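D-alanyl-lipoteichoic acid synthetase (Streptococcus pneumoniae, PDB 3BMA) probably takes part in D-alanylating lipoteichoic acid during cell wall biogenesis, as a membrane-associated member of the DltD family. Local coordinates at residues 137-151 / 162-174. The protein carries 1 engineered substitution. Numbering follows the deposited sequence.
Sequences QSGDQASQYAATRLL and LVQKLASKEELST
A147 sets its methyl against the last turn of helix 160-167, with CB 3.8 Å from CB of L166 and 3.6 Å from the backbone N of A167. Consistent with so small a side chain, the axes of 141-151 and 162-167 approach to 7.8 Å at a crossing of -128°. One turn further on, L151 and V163 lie alongside each other, pointing opposite ways, L151 CG 3.8 Å from V163 CG1, while L151 CD1 touches both A167 CB and Q164 CG.

Nearer the start of helix 141-153, Q144 reaches over the C-terminal end of helix 160-167. Its CG stands anti to the backbone N (chi1 -171°) and the chain then bends at chi2, so that NE2 donates a hydrogen bond to A167 O (3.0 Å), the acceptor lying 18° out of the Q144 amide plane. Q144 CA also makes a CH···O contact with L166 O. These consecutive, steeply crossed helices, joined by a short loop, lie outside the five-stranded parallel sheet (order 2-1-3-4-5) of this SGNH-clan chain, about 24 Å from centre to centre of contact and chain; helix 127-136 covers V163 and L166, and helix 274-287 lies against A142 and Y145.

K169, poorly ordered, arches over Q144, CG to CG 3.7 Å. D140 caps S143 N through OD1 and gives OD2 to a salt bridge with K287. The amide of Q137 lies across L166, OE1 3.3 Å from CD2, and its NE2 faces L172 CD1.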
# COMPACT_ATOMS: atom_id res chain seq x y z
N GLN C 137 17.30 11.46 0.29
CA GLN C 137 17.79 12.02 -0.97
C GLN C 137 16.88 13.14 -1.45
O GLN C 137 15.66 13.09 -1.26
CB GLN C 137 17.98 10.93 -2.04
CG GLN C 137 16.74 10.11 -2.40
CD GLN C 137 15.87 10.78 -3.45
OE1 GLN C 137 16.36 11.53 -4.29
NE2 GLN C 137 14.57 10.51 -3.40
N SER C 138 17.48 14.17 -2.04
CA SER C 138 16.72 15.34 -2.46
C SER C 138 16.66 15.49 -3.98
O SER C 138 16.28 16.54 -4.49
CB SER C 138 17.29 16.60 -1.81
OG SER C 138 18.66 16.79 -2.13
N GLY C 139 17.03 14.43 -4.69
CA GLY C 139 16.94 14.39 -6.16
C GLY C 139 17.99 15.21 -6.89
O GLY C 139 17.89 15.44 -8.10
N ASP C 140 19.01 15.65 -6.15
CA ASP C 140 20.06 16.51 -6.69
C ASP C 140 21.21 15.72 -7.34
O ASP C 140 21.05 14.54 -7.69
CB ASP C 140 20.58 17.44 -5.59
CG ASP C 140 21.06 16.70 -4.34
OD1 ASP C 140 21.08 15.45 -4.32
OD2 ASP C 140 21.41 17.40 -3.36
N GLN C 141 22.35 16.38 -7.50
CA GLN C 141 23.55 15.77 -8.07
C GLN C 141 24.21 14.80 -7.08
O GLN C 141 24.83 13.82 -7.48
CB GLN C 141 24.54 16.86 -8.49
CG GLN C 141 25.70 16.39 -9.38
CD GLN C 141 25.26 15.89 -10.75
OE1 GLN C 141 24.34 16.44 -11.36
NE2 GLN C 141 25.92 14.85 -11.24
N ALA C 142 24.06 15.09 -5.78
CA ALA C 142 24.56 14.21 -4.73
C ALA C 142 23.83 12.86 -4.73
O ALA C 142 24.46 11.82 -4.53
CB ALA C 142 24.45 14.88 -3.37
N SER C 143 22.52 12.88 -4.96
CA SER C 143 21.71 11.66 -5.00
C SER C 143 21.98 10.85 -6.26
O SER C 143 22.01 9.62 -6.21
CB SER C 143 20.21 11.99 -4.91
OG SER C 143 19.64 12.22 -6.19
N GLN C 144 22.18 11.54 -7.38
CA GLN C 144 22.45 10.90 -8.67
C GLN C 144 23.84 10.25 -8.69
O GLN C 144 23.99 9.15 -9.22
CB GLN C 144 22.32 11.92 -9.81
CG GLN C 144 22.38 11.33 -11.22
CD GLN C 144 23.78 11.34 -11.82
OE1 GLN C 144 24.49 12.35 -11.78
NE2 GLN C 144 24.19 10.20 -12.37
N TYR C 145 24.82 10.92 -8.10
CA TYR C 145 26.18 10.40 -8.06
C TYR C 145 26.31 9.19 -7.13
O TYR C 145 26.96 8.20 -7.48
CB TYR C 145 27.21 11.50 -7.70
CG TYR C 145 28.60 10.93 -7.53
CD1 TYR C 145 29.38 10.60 -8.64
CD2 TYR C 145 29.13 10.69 -6.27
CE1 TYR C 145 30.64 10.05 -8.49
CE2 TYR C 145 30.39 10.15 -6.11
CZ TYR C 145 31.14 9.83 -7.22
OH TYR C 145 32.39 9.27 -7.05
N ALA C 146 25.70 9.28 -5.95
CA ALA C 146 25.80 8.23 -4.93
C ALA C 146 25.08 6.95 -5.34
O ALA C 146 25.49 5.85 -4.96
CB ALA C 146 25.29 8.73 -3.59
N ALA C 147 24.00 7.11 -6.11
CA ALA C 147 23.26 5.98 -6.67
C ALA C 147 24.11 5.26 -7.70
O ALA C 147 24.11 4.03 -7.76
CB ALA C 147 21.96 6.44 -7.30
N THR C 148 24.83 6.04 -8.51
CA THR C 148 25.74 5.53 -9.53
C THR C 148 26.85 4.71 -8.89
O THR C 148 27.16 3.62 -9.36
CB THR C 148 26.34 6.69 -10.36
OG1 THR C 148 25.28 7.51 -10.87
CG2 THR C 148 27.17 6.17 -11.53
N ARG C 149 27.43 5.24 -7.82
CA ARG C 149 28.47 4.53 -7.08
C ARG C 149 27.98 3.25 -6.43
O ARG C 149 28.73 2.29 -6.31
CB ARG C 149 29.11 5.44 -6.03
CG ARG C 149 29.92 6.58 -6.62
CD ARG C 149 31.19 6.08 -7.28
NE ARG C 149 32.30 6.03 -6.34
CZ ARG C 149 33.45 5.39 -6.57
NH1 ARG C 149 33.63 4.74 -7.71
NH2 ARG C 149 34.41 5.41 -5.67
N LEU C 150 26.70 3.24 -6.02
CA LEU C 150 26.08 2.05 -5.43
C LEU C 150 25.90 0.91 -6.44
O LEU C 150 26.17 -0.25 -6.12
CB LEU C 150 24.74 2.39 -4.78
CG LEU C 150 24.70 2.53 -3.26
CD1 LEU C 150 23.29 2.83 -2.82
CD2 LEU C 150 25.22 1.28 -2.57
N LEU C 151 25.47 1.26 -7.65
CA LEU C 151 25.28 0.28 -8.73
C LEU C 151 26.60 -0.23 -9.31
O LEU C 151 26.64 -1.30 -9.92
CB LEU C 151 24.40 0.85 -9.84
CG LEU C 151 22.92 1.05 -9.51
CD1 LEU C 151 22.30 2.07 -10.44
CD2 LEU C 151 22.15 -0.26 -9.56
N LEU C 162 14.80 1.44 -7.69
CA LEU C 162 14.76 2.76 -7.06
C LEU C 162 16.11 3.46 -7.17
O LEU C 162 16.16 4.67 -7.39
CB LEU C 162 14.34 2.63 -5.59
CG LEU C 162 12.93 2.08 -5.34
CD1 LEU C 162 12.74 1.67 -3.89
CD2 LEU C 162 11.88 3.08 -5.74
N VAL C 163 17.19 2.69 -7.04
CA VAL C 163 18.56 3.19 -7.17
C VAL C 163 18.88 3.57 -8.63
O VAL C 163 19.48 4.62 -8.87
CB VAL C 163 19.58 2.17 -6.60
CG1 VAL C 163 21.00 2.69 -6.70
CG2 VAL C 163 19.27 1.85 -5.14
N GLN C 164 18.44 2.74 -9.58
CA GLN C 164 18.60 3.02 -11.02
C GLN C 164 17.89 4.30 -11.47
O GLN C 164 18.41 5.02 -12.33
CB GLN C 164 18.11 1.85 -11.88
CG GLN C 164 19.11 0.71 -12.04
CD GLN C 164 18.53 -0.48 -12.80
OE1 GLN C 164 17.31 -0.71 -12.80
NE2 GLN C 164 19.40 -1.26 -13.44
N LYS C 165 16.70 4.55 -10.92
CA LYS C 165 15.94 5.78 -11.19
C LYS C 165 16.69 7.02 -10.73
O LYS C 165 16.74 8.02 -11.44
CB LYS C 165 14.56 5.74 -10.52
CG LYS C 165 13.50 5.00 -11.32
CD LYS C 165 12.10 5.30 -10.80
CE LYS C 165 11.04 4.62 -11.67
NZ LYS C 165 9.65 5.00 -11.28
N LEU C 166 17.29 6.94 -9.54
CA LEU C 166 18.10 8.02 -9.01
C LEU C 166 19.38 8.24 -9.82
O LEU C 166 19.78 9.39 -10.04
CB LEU C 166 18.45 7.76 -7.54
CG LEU C 166 17.33 7.85 -6.50
CD1 LEU C 166 17.92 7.74 -5.11
CD2 LEU C 166 16.55 9.15 -6.63
N ALA C 167 19.99 7.15 -10.27
CA ALA C 167 21.20 7.20 -11.08
C ALA C 167 20.97 7.81 -12.47
O ALA C 167 21.85 8.47 -13.01
CB ALA C 167 21.80 5.81 -11.22
N SER C 168 19.78 7.60 -13.02
CA SER C 168 19.44 8.08 -14.36
C SER C 168 18.73 9.44 -14.38
O SER C 168 18.15 9.81 -15.40
CB SER C 168 18.57 7.04 -15.09
OG SER C 168 19.28 5.83 -15.27
N LYS C 169 18.79 10.15 -13.25
CA LYS C 169 18.10 11.45 -13.04
C LYS C 169 16.57 11.40 -13.19
O LYS C 169 15.92 12.44 -13.36
CB LYS C 169 18.70 12.56 -13.93
CG LYS C 169 20.00 13.17 -13.44
CD LYS C 169 19.77 14.29 -12.43
CE LYS C 169 21.06 15.04 -12.13
NZ LYS C 169 20.84 16.21 -11.23
N GLU C 170 16.00 10.19 -13.13
CA GLU C 170 14.56 10.01 -13.23
C GLU C 170 13.89 10.33 -11.91
O GLU C 170 14.45 10.08 -10.84
CB GLU C 170 14.22 8.57 -13.62
CG GLU C 170 14.51 8.21 -15.07
CD GLU C 170 14.23 6.75 -15.37
OE1 GLU C 170 13.19 6.22 -14.91
OE2 GLU C 170 15.06 6.11 -16.05
N GLU C 171 12.69 10.90 -11.99
CA GLU C 171 11.89 11.17 -10.81
C GLU C 171 11.21 9.90 -10.34
O GLU C 171 10.72 9.11 -11.14
CB GLU C 171 10.83 12.23 -11.12
CG GLU C 171 11.36 13.66 -11.10
CD GLU C 171 10.25 14.69 -10.97
OE1 GLU C 171 9.08 14.36 -11.28
OE2 GLU C 171 10.55 15.83 -10.54
N LEU C 172 11.20 9.71 -9.02
CA LEU C 172 10.49 8.59 -8.41
C LEU C 172 8.99 8.85 -8.45
O LEU C 172 8.55 10.00 -8.46
CB LEU C 172 10.96 8.37 -6.96
CG LEU C 172 12.42 7.96 -6.75
CD1 LEU C 172 12.83 8.19 -5.31
CD2 LEU C 172 12.67 6.52 -7.14
N SER C 173 8.22 7.77 -8.49
CA SER C 173 6.78 7.88 -8.54
C SER C 173 6.19 8.02 -7.14
O SER C 173 6.91 7.97 -6.14
CB SER C 173 6.16 6.69 -9.29
OG SER C 173 6.12 5.53 -8.48
N THR C 174 4.87 8.22 -7.09
CA THR C 174 4.13 8.37 -5.84
C THR C 174 4.09 7.05 -5.06
O THR C 174 4.21 7.04 -3.83
CB THR C 174 2.70 8.91 -6.11
OG1 THR C 174 2.77 10.01 -7.03
CG2 THR C 174 2.03 9.38 -4.84